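Local coordinates for protein CDP-glucose 4,6-dehydratase (Salmonella enterica subsp. enterica serovar Typhi, PDB 1WVG) that catalyses the NAD(+)-dependent dehydration of CDP-D-glucose to CDP-4-dehydro-6-deoxy-D-glucose, an early step in building the 3,6-dideoxy sugar of the LPS O-antigen, at residues 13-18 with 86-91; 132-137 with 193-198; 260-265 with 312-317. All coordinates share one frame; numbering follows the deposited sequence.

Contact 1 of 3, residues 13-18 with 86-91; sequences FVTGHT and HMAAQP. With APR (adenosine-5-diphosphoribose), chain C; CXY (cytidine-5'-diphospho-beta-D-xylose), chain D.
T15 and H86 end two neighbouring parallel strands, 11-15 and 83-86, at the C-terminal end of the Rossmann sheet, where ADP-ribose, a part of NAD, is bound; the contact is a buried strand pair that passes into two ligand-binding loops. Its centre is the hydroxyl of T15. With chi1 at 75°, OG1 stands between the backbone N and the carbonyl carbon of its own residue and reaches the turn that follows H86. There A88 N donates to T15 OG1, 3.1 Å and fairly straight (160°). M87 N adds a weaker, bent bond to the same oxygen and another weak one to the T15 carbonyl. The third partner is the H86 ring, which meets OG1 near its plane at the edge, T15 OG1 to H86 ND1 2.8 Å; its other nitrogen, NE2, is bonded to T111, so the imidazole is held at both nitrogens.

G16, the first glycine of the glycine-rich turn and in a positive-phi conformation, has no side chain in the way, and the chains close to 3.7 Å between G16 CA and A88 CA. Beside them V14 CG1 lies 3.7 Å from M87 CE, where the bent methionine chain brings its methyl back to the strand.

Beyond this point both loops turn to the ligands. A89 N donates to O4' of the ADP-ribose at 3.2 Å. T18 OG1 makes a short hydrogen bond with its O3', and A88 CB packs by adenine N3. Farther on, P91 O accepts from O3' of the CDP-xylose at 2.7 Å. One buried hydroxyl thus takes a sound bond from A88 N, a weak one from M87 N and pairs with H86 ND1, which would hold the start of the loop whose later backbone atoms meet both ligands.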
loop_
_atom_site.group_PDB
_atom_site.type_symbol
_atom_site.label_atom_id
_atom_site.label_comp_id
_atom_site.label_asym_id
_atom_site.label_seq_id
_atom_site.Cartn_x
_atom_site.Cartn_y
_atom_site.Cartn_z
ATOM N N PHE A 13 -24.907 -16.108 -24.625
ATOM C CA PHE A 13 -23.766 -16.409 -25.447
ATOM C C PHE A 13 -22.576 -16.708 -24.526
ATOM O O PHE A 13 -22.222 -15.908 -23.646
ATOM C CB PHE A 13 -23.504 -15.202 -26.369
ATOM C CG PHE A 13 -22.491 -15.419 -27.447
ATOM C CD1 PHE A 13 -22.889 -15.704 -28.750
ATOM C CD2 PHE A 13 -21.125 -15.266 -27.203
ATOM C CE1 PHE A 13 -21.932 -15.887 -29.749
ATOM C CE2 PHE A 13 -20.157 -15.439 -28.194
ATOM C CZ PHE A 13 -20.566 -15.751 -29.488
ATOM N N VAL A 14 -21.968 -17.876 -24.723
ATOM C CA VAL A 14 -20.852 -18.322 -23.913
ATOM C C VAL A 14 -19.630 -18.659 -24.763
ATOM O O VAL A 14 -19.644 -19.560 -25.622
ATOM C CB VAL A 14 -21.273 -19.558 -23.097
ATOM C CG1 VAL A 14 -20.117 -20.105 -22.248
ATOM C CG2 VAL A 14 -22.497 -19.301 -22.239
ATOM N N THR A 15 -18.542 -17.935 -24.528
ATOM C CA THR A 15 -17.337 -18.238 -25.265
ATOM C C THR A 15 -16.647 -19.342 -24.480
ATOM O O THR A 15 -16.845 -19.397 -23.271
ATOM C CB THR A 15 -16.411 -17.016 -25.500
ATOM O OG1 THR A 15 -15.697 -16.646 -24.324
ATOM C CG2 THR A 15 -17.158 -15.829 -26.121
ATOM N N GLY A 16 -15.882 -20.230 -25.132
ATOM C CA GLY A 16 -15.221 -21.319 -24.408
ATOM C C GLY A 16 -16.182 -22.313 -23.744
ATOM O O GLY A 16 -15.919 -22.870 -22.651
ATOM N N HIS A 17 -17.300 -22.605 -24.422
ATOM C CA HIS A 17 -18.326 -23.533 -23.893
ATOM C C HIS A 17 -17.914 -24.991 -24.006
ATOM O O HIS A 17 -18.481 -25.878 -23.351
ATOM C CB HIS A 17 -19.685 -23.311 -24.610
ATOM C CG HIS A 17 -19.550 -23.656 -26.054
ATOM N ND1 HIS A 17 -18.662 -22.978 -26.885
ATOM C CD2 HIS A 17 -20.147 -24.649 -26.790
ATOM C CE1 HIS A 17 -18.747 -23.540 -28.088
ATOM N NE2 HIS A 17 -19.634 -24.546 -28.068
ATOM N N THR A 18 -16.903 -25.224 -24.849
ATOM C CA THR A 18 -16.427 -26.593 -25.068
ATOM C C THR A 18 -15.531 -27.169 -23.968
ATOM O O THR A 18 -15.230 -28.372 -23.947
ATOM C CB THR A 18 -15.794 -26.717 -26.471
ATOM O OG1 THR A 18 -14.663 -25.863 -26.531
ATOM C CG2 THR A 18 -16.826 -26.226 -27.498
ATOM N N HIS A 86 -17.759 -14.736 -20.890
ATOM C CA HIS A 86 -16.544 -14.890 -21.656
ATOM C C HIS A 86 -15.562 -15.803 -20.940
ATOM O O HIS A 86 -14.916 -15.346 -20.015
ATOM C CB HIS A 86 -15.870 -13.513 -21.814
ATOM C CG HIS A 86 -14.547 -13.562 -22.517
ATOM N ND1 HIS A 86 -14.381 -14.258 -23.720
ATOM C CD2 HIS A 86 -13.340 -13.013 -22.178
ATOM C CE1 HIS A 86 -13.109 -14.096 -24.093
ATOM N NE2 HIS A 86 -12.456 -13.362 -23.180
ATOM N N MET A 87 -15.455 -17.087 -21.361
ATOM C CA MET A 87 -14.570 -18.086 -20.749
ATOM C C MET A 87 -13.533 -18.728 -21.662
ATOM O O MET A 87 -12.805 -19.611 -21.217
ATOM C CB MET A 87 -15.358 -19.248 -20.153
ATOM C CG MET A 87 -16.302 -18.787 -19.061
ATOM S SD MET A 87 -16.979 -20.159 -18.076
ATOM C CE MET A 87 -18.520 -20.431 -18.981
ATOM N N ALA A 88 -13.467 -18.332 -22.926
ATOM C CA ALA A 88 -12.497 -18.962 -23.798
ATOM C C ALA A 88 -11.102 -18.523 -23.415
ATOM O O ALA A 88 -10.878 -17.328 -23.247
ATOM C CB ALA A 88 -12.765 -18.591 -25.249
ATOM N N ALA A 89 -10.171 -19.455 -23.271
ATOM C CA ALA A 89 -8.806 -19.110 -22.921
ATOM C C ALA A 89 -7.911 -20.352 -23.010
ATOM O O ALA A 89 -8.415 -21.488 -23.010
ATOM C CB ALA A 89 -8.762 -18.626 -21.471
ATOM N N GLN A 90 -6.592 -20.066 -23.100
ATOM C CA GLN A 90 -5.494 -21.002 -23.029
ATOM C C GLN A 90 -5.286 -20.890 -21.504
ATOM O O GLN A 90 -4.723 -19.874 -21.021
ATOM C CB GLN A 90 -4.312 -20.465 -23.859
ATOM C CG GLN A 90 -3.113 -21.438 -23.909
ATOM C CD GLN A 90 -2.659 -21.950 -22.539
ATOM O OE1 GLN A 90 -3.254 -22.879 -22.022
ATOM N NE2 GLN A 90 -1.588 -21.406 -21.943
ATOM N N PRO A 91 -5.878 -21.832 -20.709
ATOM C CA PRO A 91 -5.826 -21.676 -19.262
ATOM C C PRO A 91 -4.655 -22.314 -18.517
ATOM O O PRO A 91 -4.619 -22.269 -17.288
ATOM C CB PRO A 91 -7.093 -22.378 -18.796
ATOM C CG PRO A 91 -7.222 -23.567 -19.710
ATOM C CD PRO A 91 -6.567 -23.130 -21.008
HETATM N N1 APR C . -10.803 -19.355 -29.440
HETATM C C2 APR C . -11.939 -19.849 -28.893
HETATM N N3 APR C . -12.072 -20.637 -27.870
HETATM C C4 APR C . -10.881 -20.938 -27.312
HETATM C C5 APR C . -9.653 -20.514 -27.712
HETATM C C6 APR C . -9.611 -19.676 -28.868
HETATM N N6 APR C . -8.523 -19.113 -29.419
HETATM N N7 APR C . -8.665 -21.015 -26.874
HETATM C C8 APR C . -9.323 -21.750 -25.990
HETATM N N9 APR C . -10.665 -21.734 -26.212
HETATM C "C1'" APR C . -11.725 -22.415 -25.489
HETATM C "C2'" APR C . -11.570 -23.908 -25.578
HETATM O "O2'" APR C . -11.985 -24.370 -26.872
HETATM C "C3'" APR C . -12.524 -24.315 -24.453
HETATM O "O3'" APR C . -13.928 -24.268 -24.747
HETATM O "O4'" APR C . -11.579 -22.155 -24.129
HETATM C "C4'" APR C . -12.141 -23.245 -23.394
HETATM C "C5'" APR C . -11.055 -23.658 -22.446
HETATM O "O5'" APR C . -11.600 -24.694 -21.593
HETATM P PA APR C . -10.643 -25.649 -20.684
HETATM O O1A APR C . -9.263 -25.852 -21.292
HETATM O O2A APR C . -11.493 -26.848 -20.201
HETATM O O3A APR C . -10.397 -24.718 -19.438
HETATM P PB APR C . -11.435 -24.394 -18.228
HETATM O O1B APR C . -10.885 -25.095 -17.008
HETATM O O2B APR C . -12.879 -24.616 -18.636
HETATM O O5D APR C . -11.277 -22.810 -18.171
HETATM C C5D APR C . -12.428 -22.009 -18.483
HETATM O O4D APR C . -12.001 -20.337 -16.701
HETATM O O1D APR C . -10.254 -20.668 -15.180
HETATM C C1D APR C . -10.702 -19.944 -16.362
HETATM O O2D APR C . -8.726 -19.487 -17.738
HETATM C C2D APR C . -9.851 -20.364 -17.536
HETATM O O3D APR C . -10.753 -18.700 -18.985
HETATM C C3D APR C . -10.774 -20.099 -18.712
HETATM C C4D APR C . -12.092 -20.574 -18.145
HETATM O O1B CXY D . -3.095 -23.702 -10.092
HETATM P PB CXY D . -3.030 -24.198 -11.523
HETATM O O2B CXY D . -1.664 -24.096 -12.149
HETATM O "O1'" CXY D . -4.124 -23.375 -12.435
HETATM O O3A CXY D . -3.551 -25.628 -11.258
HETATM P PA CXY D . -2.807 -27.095 -11.316
HETATM O O1A CXY D . -3.886 -28.079 -11.033
HETATM O O2A CXY D . -2.124 -27.293 -12.612
HETATM O O5D CXY D . -1.725 -26.948 -10.156
HETATM C C5D CXY D . -2.181 -27.027 -8.799
HETATM C C4D CXY D . -0.985 -27.245 -7.904
HETATM O O4D CXY D . -0.728 -28.670 -7.854
HETATM C C3D CXY D . 0.323 -26.553 -8.283
HETATM O O3D CXY D . 1.162 -26.112 -7.156
HETATM C C2D CXY D . 0.964 -27.709 -9.072
HETATM O O2D CXY D . 2.379 -27.506 -9.114
HETATM C C1D CXY D . 0.613 -28.877 -8.178
HETATM N N1 CXY D . 0.725 -30.181 -8.839
HETATM C C6 CXY D . -0.055 -30.471 -9.947
HETATM C C5 CXY D . -0.010 -31.628 -10.560
HETATM C C4 CXY D . 0.872 -32.657 -10.130
HETATM N N3 CXY D . 1.627 -32.315 -8.996
HETATM C C2 CXY D . 1.608 -31.107 -8.319
HETATM N N4 CXY D . 1.009 -33.756 -10.658
HETATM O O2 CXY D . 2.321 -30.867 -7.339
HETATM C "C1'" CXY D . -5.426 -23.933 -12.397
HETATM C "C2'" CXY D . -5.977 -23.806 -13.795
HETATM C "C3'" CXY D . -6.017 -22.323 -14.110
HETATM C "C4'" CXY D . -6.904 -21.591 -13.103
HETATM C "C5'" CXY D . -6.403 -21.856 -11.689
HETATM O "O2'" CXY D . -5.131 -24.457 -14.767
HETATM O "O3'" CXY D . -6.608 -22.127 -15.408
HETATM O "O4'" CXY D . -6.918 -20.194 -13.387
HETATM O "O5'" CXY D . -6.304 -23.262 -11.442
#

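Contact 2 of 3, residues 132-137 with 193-198; sequences SDKCYD and AGNVIG. With CXY (cytidine-5'-diphospho-beta-D-xylose), chain D.
K134 NZ and N195 ND2 both bond O1B on the beta-phosphate of the CDP-xylose, each at 2.8 Å, and the amide's N-H runs nearly straight to the oxygen at 164°. The two donors come from different segments, the loop after strand 126-130 and the end of strand 187-197, and converge on one phosphate oxygen. The lysine chain is bent at chi2 and again at chi4 (-46°), which carries NZ to the phosphate while leaving it in a salt bridge with D133 OD2, 3.3 Å away, whose hydrogen bond is weak.

D133 itself faces strand 187-197. Its side chain crosses that of N195 at about a right angle, while the carboxylate and amide planes are turned 37° from each other. D133 OD1 and N195 OD1, two acceptors, are 2.8 Å apart, a tight approach with no bond between them; the phosphate bond made by ND2 supports the amide as modelled. A water accepts from D133 N, donates to G194 O at 2.9 Å, and lies 3.0 Å from xylose O4'.

S132 shapes the loop through an ST turn, its OG accepting from K134 N. The same S132 OG is 2.9 Å from xylose O4', a bond whose proton may go elsewhere, and has a weak hydrogen bond with Y157 OH; Y157 and K161 have the spacing of the Ser-Tyr-Lys set of short-chain dehydrogenases. The lysine, presumably cationic, would offset phosphate charge, and N195 adds a neutral N-H donor. Shared O1B and shared water bridge the segments.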
loop_
_atom_site.group_PDB
_atom_site.type_symbol
_atom_site.label_atom_id
_atom_site.label_comp_id
_atom_site.label_asym_id
_atom_site.label_seq_id
_atom_site.Cartn_x
_atom_site.Cartn_y
_atom_site.Cartn_z
ATOM N N SER A 132 -9.106 -15.077 -13.636
ATOM C CA SER A 132 -8.463 -16.171 -12.921
ATOM C C SER A 132 -7.982 -15.716 -11.555
ATOM O O SER A 132 -7.703 -14.519 -11.323
ATOM C CB SER A 132 -7.203 -16.478 -13.722
ATOM O OG SER A 132 -6.347 -17.398 -13.065
ATOM N N ASP A 133 -7.802 -16.684 -10.680
ATOM C CA ASP A 133 -7.242 -16.396 -9.363
ATOM C C ASP A 133 -5.762 -15.973 -9.532
ATOM O O ASP A 133 -5.160 -15.351 -8.660
ATOM C CB ASP A 133 -7.434 -17.560 -8.357
ATOM C CG ASP A 133 -6.864 -18.929 -8.717
ATOM O OD1 ASP A 133 -7.051 -19.932 -8.026
ATOM O OD2 ASP A 133 -6.099 -18.948 -9.783
ATOM N N LYS A 134 -5.163 -16.257 -10.693
ATOM C CA LYS A 134 -3.782 -15.892 -10.956
ATOM C C LYS A 134 -3.568 -14.476 -11.438
ATOM O O LYS A 134 -2.444 -14.090 -11.741
ATOM C CB LYS A 134 -3.166 -16.864 -11.945
ATOM C CG LYS A 134 -3.342 -18.252 -11.381
ATOM C CD LYS A 134 -2.207 -19.195 -11.685
ATOM C CE LYS A 134 -2.688 -20.644 -11.670
ATOM N NZ LYS A 134 -3.525 -20.953 -10.499
ATOM N N CYS A 135 -4.621 -13.692 -11.527
ATOM C CA CYS A 135 -4.461 -12.304 -11.997
ATOM C C CYS A 135 -3.677 -11.392 -11.051
ATOM O O CYS A 135 -3.046 -10.379 -11.455
ATOM C CB CYS A 135 -5.822 -11.648 -12.372
ATOM S SG CYS A 135 -6.915 -11.375 -10.937
ATOM N N TYR A 136 -3.744 -11.731 -9.750
ATOM C CA TYR A 136 -3.097 -10.897 -8.743
ATOM C C TYR A 136 -1.598 -11.058 -8.692
ATOM O O TYR A 136 -1.058 -12.151 -8.786
ATOM C CB TYR A 136 -3.633 -11.229 -7.325
ATOM C CG TYR A 136 -5.122 -10.965 -7.103
ATOM C CD1 TYR A 136 -6.031 -12.026 -7.016
ATOM C CD2 TYR A 136 -5.621 -9.669 -6.949
ATOM C CE1 TYR A 136 -7.397 -11.805 -6.813
ATOM C CE2 TYR A 136 -6.984 -9.431 -6.743
ATOM C CZ TYR A 136 -7.881 -10.500 -6.662
ATOM O OH TYR A 136 -9.227 -10.276 -6.474
ATOM N N ASP A 137 -0.921 -9.956 -8.462
ATOM C CA ASP A 137 0.510 -10.040 -8.284
ATOM C C ASP A 137 0.694 -10.975 -7.082
ATOM O O ASP A 137 0.120 -10.691 -6.031
ATOM C CB ASP A 137 0.943 -8.601 -7.911
ATOM C CG ASP A 137 2.400 -8.550 -7.634
ATOM O OD1 ASP A 137 3.176 -9.301 -8.170
ATOM O OD2 ASP A 137 2.724 -7.701 -6.710
ATOM N N ALA A 193 -12.147 -16.801 -10.055
ATOM C CA ALA A 193 -12.411 -18.004 -9.263
ATOM C C ALA A 193 -11.163 -18.611 -8.699
ATOM O O ALA A 193 -10.069 -18.138 -8.994
ATOM C CB ALA A 193 -13.150 -19.032 -10.074
ATOM N N GLY A 194 -11.358 -19.647 -7.878
ATOM C CA GLY A 194 -10.254 -20.382 -7.284
ATOM C C GLY A 194 -9.779 -21.476 -8.269
ATOM O O GLY A 194 -9.774 -21.277 -9.492
ATOM N N ASN A 195 -9.348 -22.622 -7.726
ATOM C CA ASN A 195 -8.909 -23.764 -8.509
ATOM C C ASN A 195 -10.082 -24.718 -8.540
ATOM O O ASN A 195 -10.368 -25.299 -7.507
ATOM C CB ASN A 195 -7.706 -24.463 -7.873
ATOM C CG ASN A 195 -6.424 -23.812 -8.344
ATOM O OD1 ASN A 195 -6.289 -22.585 -8.274
ATOM N ND2 ASN A 195 -5.452 -24.607 -8.792
ATOM N N VAL A 196 -10.781 -24.803 -9.691
ATOM C CA VAL A 196 -11.946 -25.665 -9.847
ATOM C C VAL A 196 -11.532 -27.090 -10.086
ATOM O O VAL A 196 -10.687 -27.374 -10.923
ATOM C CB VAL A 196 -12.883 -25.305 -11.016
ATOM C CG1 VAL A 196 -13.692 -24.079 -10.677
ATOM C CG2 VAL A 196 -12.111 -25.077 -12.312
ATOM N N ILE A 197 -12.170 -27.966 -9.346
ATOM C CA ILE A 197 -11.967 -29.383 -9.451
ATOM C C ILE A 197 -13.346 -29.980 -9.514
ATOM O O ILE A 197 -14.262 -29.493 -8.852
ATOM C CB ILE A 197 -11.171 -29.909 -8.261
ATOM C CG1 ILE A 197 -11.779 -29.421 -6.954
ATOM C CG2 ILE A 197 -9.758 -29.379 -8.377
ATOM C CD1 ILE A 197 -11.414 -30.274 -5.730
ATOM N N GLY A 198 -13.540 -30.997 -10.335
ATOM C CA GLY A 198 -14.874 -31.617 -10.398
ATOM C C GLY A 198 -14.832 -32.822 -11.344
ATOM O O GLY A 198 -13.811 -33.058 -12.024
HETATM O O1B CXY D . -3.095 -23.702 -10.092
HETATM P PB CXY D . -3.030 -24.198 -11.523
HETATM O O2B CXY D . -1.664 -24.096 -12.149
HETATM O "O1'" CXY D . -4.124 -23.375 -12.435
HETATM O O3A CXY D . -3.551 -25.628 -11.258
HETATM P PA CXY D . -2.807 -27.095 -11.316
HETATM O O1A CXY D . -3.886 -28.079 -11.033
HETATM O O2A CXY D . -2.124 -27.293 -12.612
HETATM O O5D CXY D . -1.725 -26.948 -10.156
HETATM C C5D CXY D . -2.181 -27.027 -8.799
HETATM C C4D CXY D . -0.985 -27.245 -7.904
HETATM O O4D CXY D . -0.728 -28.670 -7.854
HETATM C C3D CXY D . 0.323 -26.553 -8.283
HETATM O O3D CXY D . 1.162 -26.112 -7.156
HETATM C C2D CXY D . 0.964 -27.709 -9.072
HETATM O O2D CXY D . 2.379 -27.506 -9.114
HETATM C C1D CXY D . 0.613 -28.877 -8.178
HETATM N N1 CXY D . 0.725 -30.181 -8.839
HETATM C C6 CXY D . -0.055 -30.471 -9.947
HETATM C C5 CXY D . -0.010 -31.628 -10.560
HETATM C C4 CXY D . 0.872 -32.657 -10.130
HETATM N N3 CXY D . 1.627 -32.315 -8.996
HETATM C C2 CXY D . 1.608 -31.107 -8.319
HETATM N N4 CXY D . 1.009 -33.756 -10.658
HETATM O O2 CXY D . 2.321 -30.867 -7.339
HETATM C "C1'" CXY D . -5.426 -23.933 -12.397
HETATM C "C2'" CXY D . -5.977 -23.806 -13.795
HETATM C "C3'" CXY D . -6.017 -22.323 -14.110
HETATM C "C4'" CXY D . -6.904 -21.591 -13.103
HETATM C "C5'" CXY D . -6.403 -21.856 -11.689
HETATM O "O2'" CXY D . -5.131 -24.457 -14.767
HETATM O "O3'" CXY D . -6.608 -22.127 -15.408
HETATM O "O4'" CXY D . -6.918 -20.194 -13.387
HETATM O "O5'" CXY D . -6.304 -23.262 -11.442
HETATM O O HOH W 1 -9.104 -19.333 -11.545
#

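Contact 3 of 3, residues 260-265 with 312-317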
loop_
_atom_site.group_PDB
_atom_site.type_symbol
_atom_site.label_atom_id
_atom_site.label_comp_id
_atom_site.label_asym_id
_atom_site.label_seq_id
_atom_site.Cartn_x
_atom_site.Cartn_y
_atom_site.Cartn_z
ATOM N N TRP A 260 -14.989 -9.416 -8.733
ATOM C CA TRP A 260 -15.439 -10.280 -7.675
ATOM C C TRP A 260 -14.626 -11.557 -7.572
ATOM O O TRP A 260 -14.419 -12.193 -8.604
ATOM C CB TRP A 260 -16.909 -10.692 -7.988
ATOM C CG TRP A 260 -17.849 -9.498 -8.097
ATOM C CD1 TRP A 260 -18.191 -8.815 -9.224
ATOM C CD2 TRP A 260 -18.542 -8.870 -7.003
ATOM N NE1 TRP A 260 -19.071 -7.831 -8.898
ATOM C CE2 TRP A 260 -19.295 -7.829 -7.549
ATOM C CE3 TRP A 260 -18.617 -9.136 -5.625
ATOM C CZ2 TRP A 260 -20.106 -7.035 -6.740
ATOM C CZ3 TRP A 260 -19.429 -8.372 -4.825
ATOM C CH2 TRP A 260 -20.145 -7.328 -5.404
ATOM N N ASN A 261 -14.214 -11.938 -6.348
ATOM C CA ASN A 261 -13.522 -13.202 -6.099
ATOM C C ASN A 261 -14.583 -14.241 -5.701
ATOM O O ASN A 261 -15.520 -13.952 -4.902
ATOM C CB ASN A 261 -12.568 -13.170 -4.865
ATOM C CG ASN A 261 -11.336 -12.334 -5.012
ATOM O OD1 ASN A 261 -10.937 -12.027 -6.155
ATOM N ND2 ASN A 261 -10.760 -11.948 -3.861
ATOM N N PHE A 262 -14.421 -15.479 -6.190
ATOM C CA PHE A 262 -15.326 -16.590 -5.822
ATOM C C PHE A 262 -14.438 -17.738 -5.381
ATOM O O PHE A 262 -13.813 -18.384 -6.188
ATOM C CB PHE A 262 -16.269 -17.037 -6.972
ATOM C CG PHE A 262 -17.272 -15.964 -7.305
ATOM C CD1 PHE A 262 -17.271 -15.315 -8.534
ATOM C CD2 PHE A 262 -18.229 -15.578 -6.372
ATOM C CE1 PHE A 262 -18.208 -14.316 -8.813
ATOM C CE2 PHE A 262 -19.155 -14.560 -6.612
ATOM C CZ PHE A 262 -19.137 -13.923 -7.852
ATOM N N GLY A 263 -14.298 -17.976 -4.103
ATOM C CA GLY A 263 -13.424 -19.041 -3.691
ATOM C C GLY A 263 -14.110 -19.740 -2.549
ATOM O O GLY A 263 -15.234 -19.355 -2.162
ATOM N N PRO A 264 -13.400 -20.757 -2.048
ATOM C CA PRO A 264 -13.819 -21.588 -0.939
ATOM C C PRO A 264 -13.625 -20.895 0.391
ATOM O O PRO A 264 -12.993 -19.813 0.455
ATOM C CB PRO A 264 -12.757 -22.698 -0.872
ATOM C CG PRO A 264 -11.509 -22.156 -1.552
ATOM C CD PRO A 264 -12.030 -21.112 -2.518
ATOM N N ARG A 265 -14.126 -21.567 1.447
ATOM C CA ARG A 265 -13.924 -21.028 2.782
ATOM C C ARG A 265 -12.461 -21.255 3.086
ATOM O O ARG A 265 -11.812 -22.209 2.646
ATOM C CB ARG A 265 -14.822 -21.609 3.886
ATOM C CG ARG A 265 -16.208 -22.027 3.391
ATOM C CD ARG A 265 -17.351 -21.757 4.377
ATOM N NE ARG A 265 -18.674 -22.153 3.864
ATOM C CZ ARG A 265 -19.828 -21.463 3.976
ATOM N NH1 ARG A 265 -19.903 -20.275 4.619
ATOM N NH2 ARG A 265 -20.948 -21.983 3.432
ATOM N N MET A 312 -20.595 -10.656 1.597
ATOM C CA MET A 312 -21.394 -9.520 2.056
ATOM C C MET A 312 -22.211 -8.871 0.977
ATOM O O MET A 312 -23.386 -8.625 1.134
ATOM C CB MET A 312 -20.608 -8.282 2.504
ATOM C CG MET A 312 -19.276 -8.511 3.143
ATOM S SD MET A 312 -19.281 -9.820 4.368
ATOM C CE MET A 312 -17.881 -9.228 5.367
ATOM N N GLN A 313 -21.535 -8.493 -0.080
ATOM C CA GLN A 313 -22.181 -7.768 -1.155
ATOM C C GLN A 313 -23.159 -8.490 -2.103
ATOM O O GLN A 313 -24.153 -7.875 -2.535
ATOM C CB GLN A 313 -21.266 -6.694 -1.821
ATOM C CG GLN A 313 -20.457 -5.875 -0.800
ATOM C CD GLN A 313 -19.464 -4.877 -1.403
ATOM O OE1 GLN A 313 -18.660 -4.256 -0.683
ATOM N NE2 GLN A 313 -19.493 -4.716 -2.725
ATOM N N LEU A 314 -22.875 -9.752 -2.446
ATOM C CA LEU A 314 -23.748 -10.505 -3.338
ATOM C C LEU A 314 -24.553 -11.468 -2.508
ATOM O O LEU A 314 -25.539 -12.052 -2.992
ATOM C CB LEU A 314 -22.933 -11.367 -4.344
ATOM C CG LEU A 314 -22.334 -10.572 -5.499
ATOM C CD1 LEU A 314 -21.326 -11.431 -6.240
ATOM C CD2 LEU A 314 -23.446 -10.124 -6.452
ATOM N N GLY A 315 -24.071 -11.626 -1.266
ATOM C CA GLY A 315 -24.593 -12.537 -0.263
ATOM C C GLY A 315 -24.348 -13.964 -0.758
ATOM O O GLY A 315 -25.154 -14.854 -0.560
ATOM N N TRP A 316 -23.225 -14.199 -1.443
ATOM C CA TRP A 316 -22.940 -15.525 -1.976
ATOM C C TRP A 316 -22.015 -16.325 -1.071
ATOM O O TRP A 316 -21.020 -15.810 -0.583
ATOM C CB TRP A 316 -22.328 -15.389 -3.409
ATOM C CG TRP A 316 -21.746 -16.657 -3.985
ATOM C CD1 TRP A 316 -22.348 -17.525 -4.862
ATOM C CD2 TRP A 316 -20.450 -17.218 -3.700
ATOM N NE1 TRP A 316 -21.520 -18.577 -5.147
ATOM C CE2 TRP A 316 -20.346 -18.408 -4.458
ATOM C CE3 TRP A 316 -19.379 -16.797 -2.908
ATOM C CZ2 TRP A 316 -19.205 -19.188 -4.421
ATOM C CZ3 TRP A 316 -18.253 -17.567 -2.884
ATOM C CH2 TRP A 316 -18.180 -18.743 -3.621
ATOM N N HIS A 317 -22.339 -17.589 -0.851
ATOM C CA HIS A 317 -21.530 -18.447 -0.011
ATOM C C HIS A 317 -21.382 -19.807 -0.688
ATOM O O HIS A 317 -22.235 -20.177 -1.509
ATOM C CB HIS A 317 -22.151 -18.573 1.393
ATOM C CG HIS A 317 -22.614 -17.235 1.945
ATOM N ND1 HIS A 317 -21.839 -16.495 2.836
ATOM C CD2 HIS A 317 -23.758 -16.514 1.708
ATOM C CE1 HIS A 317 -22.512 -15.378 3.113
ATOM N NE2 HIS A 317 -23.674 -15.352 2.447
#
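L314 CD1 sits over one face of the W260 indole, 3.9 Å from the centre of the six-membered ring and 22° off its normal, a CH-pi contact. The same methyl also meets the F262 ring, but at its edge, L314 CD1 to F262 CZ 3.7 Å, so one leucine branch fills the corner between two aromatic rings. W260 and L314 each turn CG anti to their own carbonyl carbon, and the side chains meet from opposite directions. Q313 CB lies in the indole plane at its edge, 3.8 Å from W260 CH2, while the glutamine amide stands almost perpendicular to the ring.

W316 takes a different course. Its CG is anti to the backbone N (chi1 169°), which brings the indole to strand 259-262. There F262 turns an edge to its face: the centroids of F262 and the W316 six-membered ring are 5.1 Å apart and the planes stand at 72°, a T-shaped pair. At the rim of the same indole G263 O lies in plane, 3.3 Å from W316 CH2.

The polar ends of both tryptophans are used elsewhere: W260 NE1 bonds F256 O and W316 NE1 bonds S240 OG. K309 adds a cation-pi contact to W260. The cluster packs the C-terminal part of helix 308-314 and the residues after it against strand 259-262, the helix-on-sheet packing of a Rossmann-like alpha/beta fold.

In the fold
All three contacts reach one parallel sheet, and its strands tie them together. Contact 1 joins 11-15 with 83-86 and is buried and polar; contact 2, also buried, sets the loop after 126-130 against the end of 187-197, about 15 Å away between centres. The two do not touch, yet both reach the CDP-xylose, and contact 1 alone carries ADP-ribose bonds. Contact 3 is farther from the chain's centre, with some exposed members; it is apolar and aromatic and binds no ligand. It does meet contact 2: Y136 OH probably bonds N261 OD1, and A193 packs on F262 where strands 187-197 and 259-262 run side by side. Chemistry thus shifts from ligand-facing polar groups to greasy packing.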